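Local coordinates for protein probable FAD-dependent oxidoreductase PA4991 (PDB 5EZ7) that probably works as an FAD-dependent oxidoreductase of unknown physiological substrate, binds one FAD per subunit and is essential for growth of Pseudomonas aeruginosa in cystic fibrosis sputum, at residues Ala39-Gly43 against Pro380-Glu384; Gly44-Lys48 against Leu313-Ala318; Ala206-Asn210 against Leu340-Pro344. All coordinates share one frame; numbering follows the deposited sequence.

In the fold
From the N terminus, the chain runs through the first Rossmann strands, and the loop after strand 33-37 supplies one side of contact 1 (Ala-39 to Gly-43) and, directly after it, one side of contact 2 (Gly-44 to Lys-48). Much later comes 206-210, the turn after strand 201-204. Strand 309-320 then closes contact 2, strand 339-343 closes contact 3, and the C-terminal loop 380-384 closes contact 1 last. Contacts 2 and 3 therefore cross, and both nest inside the loop of contact 1. Contact 1 fastens the C-terminal loop to the Rossmann-type part, contact 2 joins that part to the eight-stranded sheet, and contact 3 ties the turn after strand 201-204 to strand 339-343; all three border the FAD.

Contact 1: residues Ala39-Gly43 against Pro380-Glu384; sequences ASLGG and PPLAE
The puckered rings of Pro-380 and Pro-381 meet the loop at Ala-39 to Leu-41 in different ways. Pro-380 offers its CG to the isobutyl group of Leu-41, 3.8 Å from CD2, while the ring of Pro-381 touches with CD, 3.5 Å from the carbonyl O of Ala-39. The flat groups here are the peptides, and they meet through their polar edges. The carbonyl O of Leu-41 receives the N of Ala-383 at 3.1 Å, and in return Leu-41 N donates to Pro-381 O at 2.7 Å. Leu-41 thus bonds through its N and its O to the two residues that flank Leu-382, as in a parallel beta bridge, here a single one between Leu-41 and Leu-382.

The segment 380-384 runs extended past a type II turn from Ser-40 to Gly-43, in the loop that follows the second strand of the Rossmann-type fold. Gly-42 takes the positive phi of that turn (73°), and its backbone bonds to Gly-15 of the glycine-rich FAD loop. Ser-40 and Gly-43 themselves touch the FAD.

Beyond the bridge, the leucines lie across one another, with Leu-41 CD1 3.7 Å from Leu-382 CD2; helix 157-168 is touched by both, through Ala-165 and Ile-161. On the turn side, the methyl of Ala-383 is directed into the loop. It lies 3.5 Å from Gly-43 CA, and Ser-40, whose chi1 of 61° sets OG between its backbone N and carbonyl carbon, brings that OG to 3.4 Å from Ala-383 CB.

Contact 2: residues Gly44-Lys48 against Leu313-Ala318; sequences GQSVK and LRVDRA. With FAD (flavin-adenine dinucleotide), chain B.
Gln-45 spans the gap to Ala-318 with a single hydrogen bond: Ala-318 N donates to Gln-45 OE1 at 3.1 Å, nearly straight at 169° but arriving well above the plane of the amide. With OE1 engaged there, NE2 faces the FAD pyrophosphate and donates to O2A, also at 3.1 Å; the two bonds together are consistent with a defined amide orientation. The backbone N of Gln-45 reaches the same oxygen, so O2A is gripped twice by one residue. NE2 further donates to a water that lies 2.8 Å from FAD O2P. Next along the chain, Ser-46 holds the other oxygen of this phosphate, O1A, through both its N and its OG, the latter at 2.7 Å; OG in turn accepts from the ribityl O4' and is hydrogen-bonded to Ile-17 N. Lys-48, bent at chi4 (86°), carries NZ back to donate to Gly-44 O at 3.3 Å, and the guanidinium of Arg-317 is engaged in a salt bridge with Glu-277.

The two segments belong to different parts of a DAO-family fold. Residues 44-48 form a turn of helical character in the Rossmann-type FAD-binding part, whereas 313-318 lies on the outermost strand of the eight-stranded sheet, beside strand 224-236.

Apolar contacts complete the junction. The aliphatic chain of Lys-48 brings CD to 4.0 Å from Val-315 CG2 and crosses Leu-313 at about a right angle. Side chains of the same strand touch the dimethyl end of the isoalloxazine: Val-315 CG1 stands 3.8 Å from methyl C8M, and Arg-317 CG touches that methyl too.

Contact 3: residues Ala206-Asn210 against Leu340-Pro344; sequences AGAGN and LVGWP. With FAD (flavin-adenine dinucleotide), chain B.
Trp-343 NE1 donates to Gly-207 O at 2.9 Å, joining the turn after strand 201-204 to the end of its parallel neighbour 339-343 in the six-stranded Rossmann-type sheet. Residues 206-210 lead from strand 201-204 into helix 210-216, with glycines in a pattern resembling a dinucleotide-binding loop.

Gly-207 O has two donors. Trp-343 NE1 and the N of Asn-210 approach it from opposite faces of the carbonyl plane, the indole bond bent to 149°. The carboxamide of Asn-210 is used at both ends: OD1 accepts from Ala-206 N at 2.9 Å, tying the turn to the first helical residue, and ND2 makes weak bonds, one to Gly-342 O and another to Leu-204 O. With CG beside the backbone N and opposite the carbonyl carbon (chi1 -80°), ND2 also comes to lie 3.3 Å above one face of the Trp-343 ring, toward its rim, with the amide and ring planes 63° apart. It does not bond to NE1, since both are donors.

Gly-342 O also accepts from a water. That water accepts from Gly-207 N and donates to Gly-342 O at 3.0 Å and to FAD O2P at 2.8 Å, coupling both segments to the pyrophosphate. The turn also touches the adenine, with Ala-206 O 3.2 Å from FAD C8A, and just past the strand Pro-344 CD packs 3.1 Å from FAD O2P.

Contact 1: residues Ala39-Gly43 against Pro380-Glu384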
loop_
_atom_site.group_PDB
_atom_site.type_symbol
_atom_site.label_atom_id
_atom_site.label_comp_id
_atom_site.label_asym_id
_atom_site.label_seq_id
_atom_site.Cartn_x
_atom_site.Cartn_y
_atom_site.Cartn_z
ATOM N N ALA A 39 6.259 -0.416 -14.359
ATOM C CA ALA A 39 6.314 1.036 -14.263
ATOM C C ALA A 39 7.189 1.375 -13.063
ATOM O O ALA A 39 8.330 0.998 -13.040
ATOM C CB ALA A 39 4.892 1.661 -14.155
ATOM N N SER A 40 6.666 2.058 -12.061
ATOM C CA SER A 40 7.505 2.501 -10.981
ATOM C C SER A 40 7.082 1.834 -9.691
ATOM O O SER A 40 5.891 1.584 -9.455
ATOM C CB SER A 40 7.471 4.015 -10.899
ATOM O OG SER A 40 6.171 4.470 -10.643
ATOM N N LEU A 41 8.065 1.502 -8.878
ATOM C CA LEU A 41 7.809 0.832 -7.625
ATOM C C LEU A 41 6.987 1.718 -6.684
ATOM O O LEU A 41 7.284 2.894 -6.509
ATOM C CB LEU A 41 9.109 0.514 -6.912
ATOM C CG LEU A 41 10.165 -0.308 -7.588
ATOM C CD1 LEU A 41 11.473 -0.143 -6.836
ATOM C CD2 LEU A 41 9.703 -1.735 -7.642
ATOM N N GLY A 42 5.992 1.112 -6.063
ATOM C CA GLY A 42 5.008 1.839 -5.257
ATOM C C GLY A 42 3.988 2.667 -6.049
ATOM O O GLY A 42 3.155 3.333 -5.444
ATOM N N GLY A 43 4.022 2.614 -7.376
ATOM C CA GLY A 43 3.332 3.598 -8.221
ATOM C C GLY A 43 1.857 3.325 -8.572
ATOM O O GLY A 43 1.223 4.111 -9.297
ATOM N N PRO A 380 13.618 -0.907 -12.146
ATOM C CA PRO A 380 12.450 -0.025 -12.149
ATOM C C PRO A 380 12.729 1.277 -11.348
ATOM O O PRO A 380 13.548 1.258 -10.430
ATOM C CB PRO A 380 11.356 -0.883 -11.496
ATOM C CG PRO A 380 12.091 -1.846 -10.629
ATOM C CD PRO A 380 13.478 -2.038 -11.220
ATOM N N PRO A 381 12.105 2.401 -11.746
ATOM C CA PRO A 381 12.195 3.602 -10.928
ATOM C C PRO A 381 11.236 3.578 -9.731
ATOM O O PRO A 381 10.309 2.815 -9.719
ATOM C CB PRO A 381 11.850 4.727 -11.919
ATOM C CG PRO A 381 11.098 4.085 -13.027
ATOM C CD PRO A 381 11.386 2.631 -13.019
ATOM N N LEU A 382 11.480 4.438 -8.750
ATOM C CA LEU A 382 10.554 4.707 -7.671
ATOM C C LEU A 382 9.540 5.751 -8.039
ATOM O O LEU A 382 9.840 6.689 -8.755
ATOM C CB LEU A 382 11.290 5.200 -6.433
ATOM C CG LEU A 382 12.211 4.179 -5.779
ATOM C CD1 LEU A 382 13.048 4.905 -4.740
ATOM C CD2 LEU A 382 11.405 3.132 -5.055
ATOM N N ALA A 383 8.328 5.577 -7.531
ATOM C CA ALA A 383 7.245 6.523 -7.757
ATOM C C ALA A 383 7.377 7.727 -6.822
ATOM O O ALA A 383 7.815 7.593 -5.681
ATOM C CB ALA A 383 5.904 5.860 -7.522
ATOM N N GLU A 384 6.976 8.887 -7.318
ATOM C CA GLU A 384 6.795 10.059 -6.477
ATOM C C GLU A 384 5.371 10.092 -5.920
ATOM O O GLU A 384 4.447 9.664 -6.564
ATOM C CB GLU A 384 7.015 11.340 -7.269
ATOM C CG GLU A 384 8.412 11.483 -7.877
ATOM C CD GLU A 384 8.707 12.913 -8.346
ATOM O OE1 GLU A 384 8.765 13.840 -7.489
ATOM O OE2 GLU A 384 8.920 13.088 -9.573
#

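Contact 2: residues Gly44-Lys48 against Leu313-Ala318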
loop_
_atom_site.group_PDB
_atom_site.type_symbol
_atom_site.label_atom_id
_atom_site.label_comp_id
_atom_site.label_asym_id
_atom_site.label_seq_id
_atom_site.Cartn_x
_atom_site.Cartn_y
_atom_site.Cartn_z
ATOM N N GLY A 44 1.299 2.223 -8.093
ATOM C CA GLY A 44 -0.147 1.998 -8.240
ATOM C C GLY A 44 -0.764 2.600 -6.989
ATOM O O GLY A 44 -0.582 3.784 -6.690
ATOM N N GLN A 45 -1.412 1.762 -6.207
ATOM C CA GLN A 45 -2.108 2.194 -5.013
ATOM C C GLN A 45 -1.223 2.597 -3.849
ATOM O O GLN A 45 -1.601 3.463 -3.069
ATOM C CB GLN A 45 -2.995 1.072 -4.529
ATOM C CG GLN A 45 -4.054 0.624 -5.523
ATOM C CD GLN A 45 -4.622 -0.740 -5.133
ATOM O OE1 GLN A 45 -5.548 -0.852 -4.328
ATOM N NE2 GLN A 45 -4.028 -1.787 -5.681
ATOM N N SER A 46 -0.074 1.939 -3.695
ATOM C CA SER A 46 0.735 2.072 -2.469
ATOM C C SER A 46 1.201 3.470 -2.073
ATOM O O SER A 46 0.995 3.887 -0.941
ATOM C CB SER A 46 1.956 1.174 -2.539
ATOM O OG SER A 46 1.496 -0.141 -2.558
ATOM N N VAL A 47 1.847 4.166 -2.984
ATOM C CA VAL A 47 2.342 5.520 -2.697
ATOM C C VAL A 47 1.185 6.497 -2.649
ATOM O O VAL A 47 1.377 7.590 -2.171
ATOM C CB VAL A 47 3.428 5.947 -3.717
ATOM C CG1 VAL A 47 3.917 7.349 -3.534
ATOM C CG2 VAL A 47 4.664 5.133 -3.458
ATOM N N LYS A 48 0.014 6.101 -3.176
ATOM C CA LYS A 48 -1.203 6.889 -3.058
ATOM C C LYS A 48 -2.021 6.589 -1.809
ATOM O O LYS A 48 -3.051 7.228 -1.588
ATOM C CB LYS A 48 -2.085 6.710 -4.293
ATOM C CG LYS A 48 -1.409 7.137 -5.582
ATOM C CD LYS A 48 -2.383 6.910 -6.720
ATOM C CE LYS A 48 -1.854 7.403 -8.069
ATOM N NZ LYS A 48 -1.032 6.328 -8.672
ATOM N N LEU A 313 -7.558 13.568 -6.671
ATOM C CA LEU A 313 -6.955 12.404 -7.250
ATOM C C LEU A 313 -7.964 11.259 -7.312
ATOM O O LEU A 313 -8.557 10.900 -6.289
ATOM C CB LEU A 313 -5.814 12.023 -6.349
ATOM C CG LEU A 313 -5.057 10.754 -6.704
ATOM C CD1 LEU A 313 -4.233 10.992 -7.966
ATOM C CD2 LEU A 313 -4.176 10.395 -5.547
ATOM N N ARG A 314 -8.155 10.697 -8.514
ATOM C CA ARG A 314 -9.035 9.554 -8.746
ATOM C C ARG A 314 -8.143 8.332 -8.793
ATOM O O ARG A 314 -7.125 8.347 -9.472
ATOM C CB ARG A 314 -9.819 9.718 -10.041
ATOM C CG ARG A 314 -10.359 11.129 -10.230
ATOM C CD ARG A 314 -11.426 11.254 -11.323
ATOM N NE ARG A 314 -12.650 10.869 -10.695
ATOM C CZ ARG A 314 -13.724 11.613 -10.432
ATOM N NH1 ARG A 314 -13.868 12.857 -10.850
ATOM N NH2 ARG A 314 -14.716 11.035 -9.761
ATOM N N VAL A 315 -8.473 7.299 -8.030
ATOM C CA VAL A 315 -7.722 6.047 -8.073
ATOM C C VAL A 315 -8.619 4.902 -7.654
ATOM O O VAL A 315 -9.474 5.038 -6.771
ATOM C CB VAL A 315 -6.440 6.101 -7.208
ATOM C CG1 VAL A 315 -6.726 6.516 -5.786
ATOM C CG2 VAL A 315 -5.685 4.781 -7.200
ATOM N N ASP A 316 -8.443 3.783 -8.333
ATOM C CA ASP A 316 -9.191 2.539 -8.064
ATOM C C ASP A 316 -8.483 1.695 -7.012
ATOM O O ASP A 316 -7.260 1.534 -7.069
ATOM C CB ASP A 316 -9.267 1.692 -9.319
ATOM C CG ASP A 316 -10.183 2.257 -10.353
ATOM O OD1 ASP A 316 -11.098 3.037 -9.991
ATOM O OD2 ASP A 316 -9.994 1.874 -11.542
ATOM N N ARG A 317 -9.234 1.187 -6.040
ATOM C CA ARG A 317 -8.732 0.119 -5.173
ATOM C C ARG A 317 -8.914 -1.176 -5.936
ATOM O O ARG A 317 -9.971 -1.399 -6.498
ATOM C CB ARG A 317 -9.480 0.080 -3.850
ATOM C CG ARG A 317 -9.159 1.264 -2.957
ATOM C CD ARG A 317 -10.215 1.436 -1.883
ATOM N NE ARG A 317 -11.444 1.931 -2.470
ATOM C CZ ARG A 317 -12.518 2.348 -1.788
ATOM N NH1 ARG A 317 -13.606 2.765 -2.449
ATOM N NH2 ARG A 317 -12.513 2.351 -0.450
ATOM N N ALA A 318 -7.884 -2.022 -5.930
ATOM C CA ALA A 318 -7.868 -3.315 -6.593
ATOM C C ALA A 318 -8.006 -4.406 -5.549
ATOM O O ALA A 318 -7.143 -4.567 -4.705
ATOM C CB ALA A 318 -6.586 -3.486 -7.373
HETATM P PA FAD B . -0.144 -1.719 -5.912
HETATM O O1A FAD B . 0.455 -0.750 -4.946
HETATM O O2A FAD B . -1.210 -1.280 -6.876
HETATM O O5B FAD B . 1.066 -2.365 -6.709
HETATM C C5B FAD B . 0.880 -3.152 -7.868
HETATM C C4B FAD B . 2.146 -2.993 -8.684
HETATM O O4B FAD B . 2.119 -3.916 -9.785
HETATM C C3B FAD B . 2.282 -1.573 -9.242
HETATM O O3B FAD B . 3.525 -0.987 -8.852
HETATM C C2B FAD B . 2.182 -1.778 -10.742
HETATM O O2B FAD B . 2.955 -0.871 -11.523
HETATM C C1B FAD B . 2.627 -3.233 -10.912
HETATM N N9A FAD B . 2.087 -3.869 -12.120
HETATM C C8A FAD B . 0.826 -3.781 -12.575
HETATM N N7A FAD B . 0.698 -4.488 -13.711
HETATM C C5A FAD B . 1.883 -5.046 -13.986
HETATM C C6A FAD B . 2.411 -5.906 -15.054
HETATM N N6A FAD B . 1.586 -6.303 -16.034
HETATM N N1A FAD B . 3.699 -6.282 -14.997
HETATM C C2A FAD B . 4.504 -5.875 -13.998
HETATM N N3A FAD B . 4.089 -5.081 -12.989
HETATM C C4A FAD B . 2.807 -4.641 -12.939
HETATM N N1 FAD B . -4.354 0.739 3.207
HETATM C C2 FAD B . -4.017 0.911 4.503
HETATM O O2 FAD B . -3.702 -0.093 5.186
HETATM N N3 FAD B . -4.006 2.121 5.088
HETATM C C4 FAD B . -4.330 3.232 4.433
HETATM O O4 FAD B . -4.301 4.345 4.994
HETATM C C4X FAD B . -4.707 3.127 3.019
HETATM N N5 FAD B . -5.049 4.216 2.305
HETATM C C5X FAD B . -5.380 4.108 1.006
HETATM C C6 FAD B . -5.710 5.259 0.301
HETATM C C7 FAD B . -6.052 5.194 -1.035
HETATM C C7M FAD B . -6.386 6.452 -1.778
HETATM C C8 FAD B . -6.042 3.881 -1.729
HETATM C C8M FAD B . -6.395 3.745 -3.194
HETATM C C9 FAD B . -5.725 2.736 -1.021
HETATM C C9A FAD B . -5.389 2.785 0.330
HETATM N N10 FAD B . -5.048 1.626 1.083
HETATM C C10 FAD B . -4.689 1.773 2.428
HETATM C "C1'" FAD B . -5.010 0.304 0.482
HETATM C "C2'" FAD B . -3.617 0.086 -0.085
HETATM O "O2'" FAD B . -3.148 1.243 -0.790
HETATM C "C3'" FAD B . -3.584 -1.141 -0.985
HETATM O "O3'" FAD B . -4.297 -2.211 -0.334
HETATM C "C4'" FAD B . -2.147 -1.580 -1.256
HETATM O "O4'" FAD B . -1.277 -0.461 -1.435
HETATM C "C5'" FAD B . -2.056 -2.445 -2.498
HETATM O "O5'" FAD B . -0.722 -2.956 -2.615
HETATM P P FAD B . -0.333 -3.810 -3.908
HETATM O O1P FAD B . 1.165 -3.961 -3.943
HETATM O O2P FAD B . -1.207 -5.012 -3.891
HETATM O O3P FAD B . -0.882 -2.906 -5.114
HETATM O O HOH W 1 -3.826 -4.602 -4.658
#

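Contact 3: residues Ala206-Asn210 against Leu340-Pro344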
loop_
_atom_site.group_PDB
_atom_site.type_symbol
_atom_site.label_atom_id
_atom_site.label_comp_id
_atom_site.label_asym_id
_atom_site.label_seq_id
_atom_site.Cartn_x
_atom_site.Cartn_y
_atom_site.Cartn_z
ATOM N N ALA A 206 0.286 -7.732 -8.525
ATOM C CA ALA A 206 0.319 -6.635 -9.477
ATOM C C ALA A 206 -0.867 -5.676 -9.342
ATOM O O ALA A 206 -1.062 -4.838 -10.185
ATOM C CB ALA A 206 0.426 -7.159 -10.897
ATOM N N GLY A 207 -1.593 -5.740 -8.236
ATOM C CA GLY A 207 -2.672 -4.837 -7.949
ATOM C C GLY A 207 -3.748 -4.976 -8.975
ATOM O O GLY A 207 -4.176 -6.075 -9.292
ATOM N N ALA A 208 -4.133 -3.855 -9.535
ATOM C CA ALA A 208 -5.065 -3.784 -10.653
ATOM C C ALA A 208 -4.555 -4.483 -11.891
ATOM O O ALA A 208 -5.338 -4.921 -12.736
ATOM C CB ALA A 208 -5.354 -2.299 -10.999
ATOM N N GLY A 209 -3.250 -4.537 -12.048
ATOM C CA GLY A 209 -2.690 -5.321 -13.135
ATOM C C GLY A 209 -2.908 -6.821 -13.060
ATOM O O GLY A 209 -2.698 -7.497 -14.068
ATOM N N ASN A 210 -3.293 -7.366 -11.889
ATOM C CA ASN A 210 -3.555 -8.834 -11.788
ATOM C C ASN A 210 -4.596 -9.348 -12.767
ATOM O O ASN A 210 -4.447 -10.467 -13.274
ATOM C CB ASN A 210 -3.934 -9.282 -10.368
ATOM C CG ASN A 210 -2.741 -9.458 -9.452
ATOM O OD1 ASN A 210 -1.592 -9.471 -9.887
ATOM N ND2 ASN A 210 -3.014 -9.566 -8.140
ATOM N N LEU A 340 0.533 -18.282 -7.958
ATOM C CA LEU A 340 -0.048 -17.742 -6.739
ATOM C C LEU A 340 -0.393 -16.331 -7.085
ATOM O O LEU A 340 0.336 -15.697 -7.785
ATOM C CB LEU A 340 0.947 -17.786 -5.584
ATOM C CG LEU A 340 1.225 -19.193 -5.028
ATOM C CD1 LEU A 340 2.546 -19.253 -4.308
ATOM C CD2 LEU A 340 0.150 -19.664 -4.067
ATOM N N VAL A 341 -1.520 -15.843 -6.608
ATOM C CA VAL A 341 -2.011 -14.555 -7.021
ATOM C C VAL A 341 -2.896 -13.937 -5.940
ATOM O O VAL A 341 -3.765 -14.623 -5.341
ATOM C CB VAL A 341 -2.831 -14.690 -8.335
ATOM C CG1 VAL A 341 -3.919 -15.790 -8.230
ATOM C CG2 VAL A 341 -3.447 -13.353 -8.740
ATOM N N GLY A 342 -2.730 -12.642 -5.718
ATOM C CA GLY A 342 -3.607 -12.006 -4.782
ATOM C C GLY A 342 -3.450 -10.551 -4.563
ATOM O O GLY A 342 -2.756 -9.859 -5.309
ATOM N N TRP A 343 -4.152 -10.116 -3.514
ATOM C CA TRP A 343 -4.274 -8.727 -3.128
ATOM C C TRP A 343 -4.256 -8.606 -1.604
ATOM O O TRP A 343 -4.867 -9.401 -0.930
ATOM C CB TRP A 343 -5.586 -8.201 -3.655
ATOM C CG TRP A 343 -5.719 -8.205 -5.159
ATOM C CD1 TRP A 343 -5.296 -7.231 -6.028
ATOM C CD2 TRP A 343 -6.387 -9.180 -5.953
ATOM N NE1 TRP A 343 -5.660 -7.553 -7.328
ATOM C CE2 TRP A 343 -6.322 -8.749 -7.303
ATOM C CE3 TRP A 343 -7.059 -10.363 -5.660
ATOM C CZ2 TRP A 343 -6.868 -9.483 -8.343
ATOM C CZ3 TRP A 343 -7.611 -11.076 -6.683
ATOM C CH2 TRP A 343 -7.503 -10.644 -8.015
ATOM N N PRO A 344 -3.562 -7.604 -1.058
ATOM C CA PRO A 344 -3.521 -7.418 0.390
ATOM C C PRO A 344 -4.806 -6.858 0.961
ATOM O O PRO A 344 -5.108 -7.142 2.095
ATOM C CB PRO A 344 -2.353 -6.446 0.585
ATOM C CG PRO A 344 -2.274 -5.689 -0.666
ATOM C CD PRO A 344 -2.719 -6.627 -1.757
HETATM P PA FAD B . -0.144 -1.719 -5.912
HETATM O O1A FAD B . 0.455 -0.750 -4.946
HETATM O O2A FAD B . -1.210 -1.280 -6.876
HETATM O O5B FAD B . 1.066 -2.365 -6.709
HETATM C C5B FAD B . 0.880 -3.152 -7.868
HETATM C C4B FAD B . 2.146 -2.993 -8.684
HETATM O O4B FAD B . 2.119 -3.916 -9.785
HETATM C C3B FAD B . 2.282 -1.573 -9.242
HETATM O O3B FAD B . 3.525 -0.987 -8.852
HETATM C C2B FAD B . 2.182 -1.778 -10.742
HETATM O O2B FAD B . 2.955 -0.871 -11.523
HETATM C C1B FAD B . 2.627 -3.233 -10.912
HETATM N N9A FAD B . 2.087 -3.869 -12.120
HETATM C C8A FAD B . 0.826 -3.781 -12.575
HETATM N N7A FAD B . 0.698 -4.488 -13.711
HETATM C C5A FAD B . 1.883 -5.046 -13.986
HETATM C C6A FAD B . 2.411 -5.906 -15.054
HETATM N N6A FAD B . 1.586 -6.303 -16.034
HETATM N N1A FAD B . 3.699 -6.282 -14.997
HETATM C C2A FAD B . 4.504 -5.875 -13.998
HETATM N N3A FAD B . 4.089 -5.081 -12.989
HETATM C C4A FAD B . 2.807 -4.641 -12.939
HETATM N N1 FAD B . -4.354 0.739 3.207
HETATM C C2 FAD B . -4.017 0.911 4.503
HETATM O O2 FAD B . -3.702 -0.093 5.186
HETATM N N3 FAD B . -4.006 2.121 5.088
HETATM C C4 FAD B . -4.330 3.232 4.433
HETATM O O4 FAD B . -4.301 4.345 4.994
HETATM C C4X FAD B . -4.707 3.127 3.019
HETATM N N5 FAD B . -5.049 4.216 2.305
HETATM C C5X FAD B . -5.380 4.108 1.006
HETATM C C6 FAD B . -5.710 5.259 0.301
HETATM C C7 FAD B . -6.052 5.194 -1.035
HETATM C C7M FAD B . -6.386 6.452 -1.778
HETATM C C8 FAD B . -6.042 3.881 -1.729
HETATM C C8M FAD B . -6.395 3.745 -3.194
HETATM C C9 FAD B . -5.725 2.736 -1.021
HETATM C C9A FAD B . -5.389 2.785 0.330
HETATM N N10 FAD B . -5.048 1.626 1.083
HETATM C C10 FAD B . -4.689 1.773 2.428
HETATM C "C1'" FAD B . -5.010 0.304 0.482
HETATM C "C2'" FAD B . -3.617 0.086 -0.085
HETATM O "O2'" FAD B . -3.148 1.243 -0.790
HETATM C "C3'" FAD B . -3.584 -1.141 -0.985
HETATM O "O3'" FAD B . -4.297 -2.211 -0.334
HETATM C "C4'" FAD B . -2.147 -1.580 -1.256
HETATM O "O4'" FAD B . -1.277 -0.461 -1.435
HETATM C "C5'" FAD B . -2.056 -2.445 -2.498
HETATM O "O5'" FAD B . -0.722 -2.956 -2.615
HETATM P P FAD B . -0.333 -3.810 -3.908
HETATM O O1P FAD B . 1.165 -3.961 -3.943
HETATM O O2P FAD B . -1.207 -5.012 -3.891
HETATM O O3P FAD B . -0.882 -2.906 -5.114
HETATM O O HOH W 2 -1.425 -7.193 -5.681
#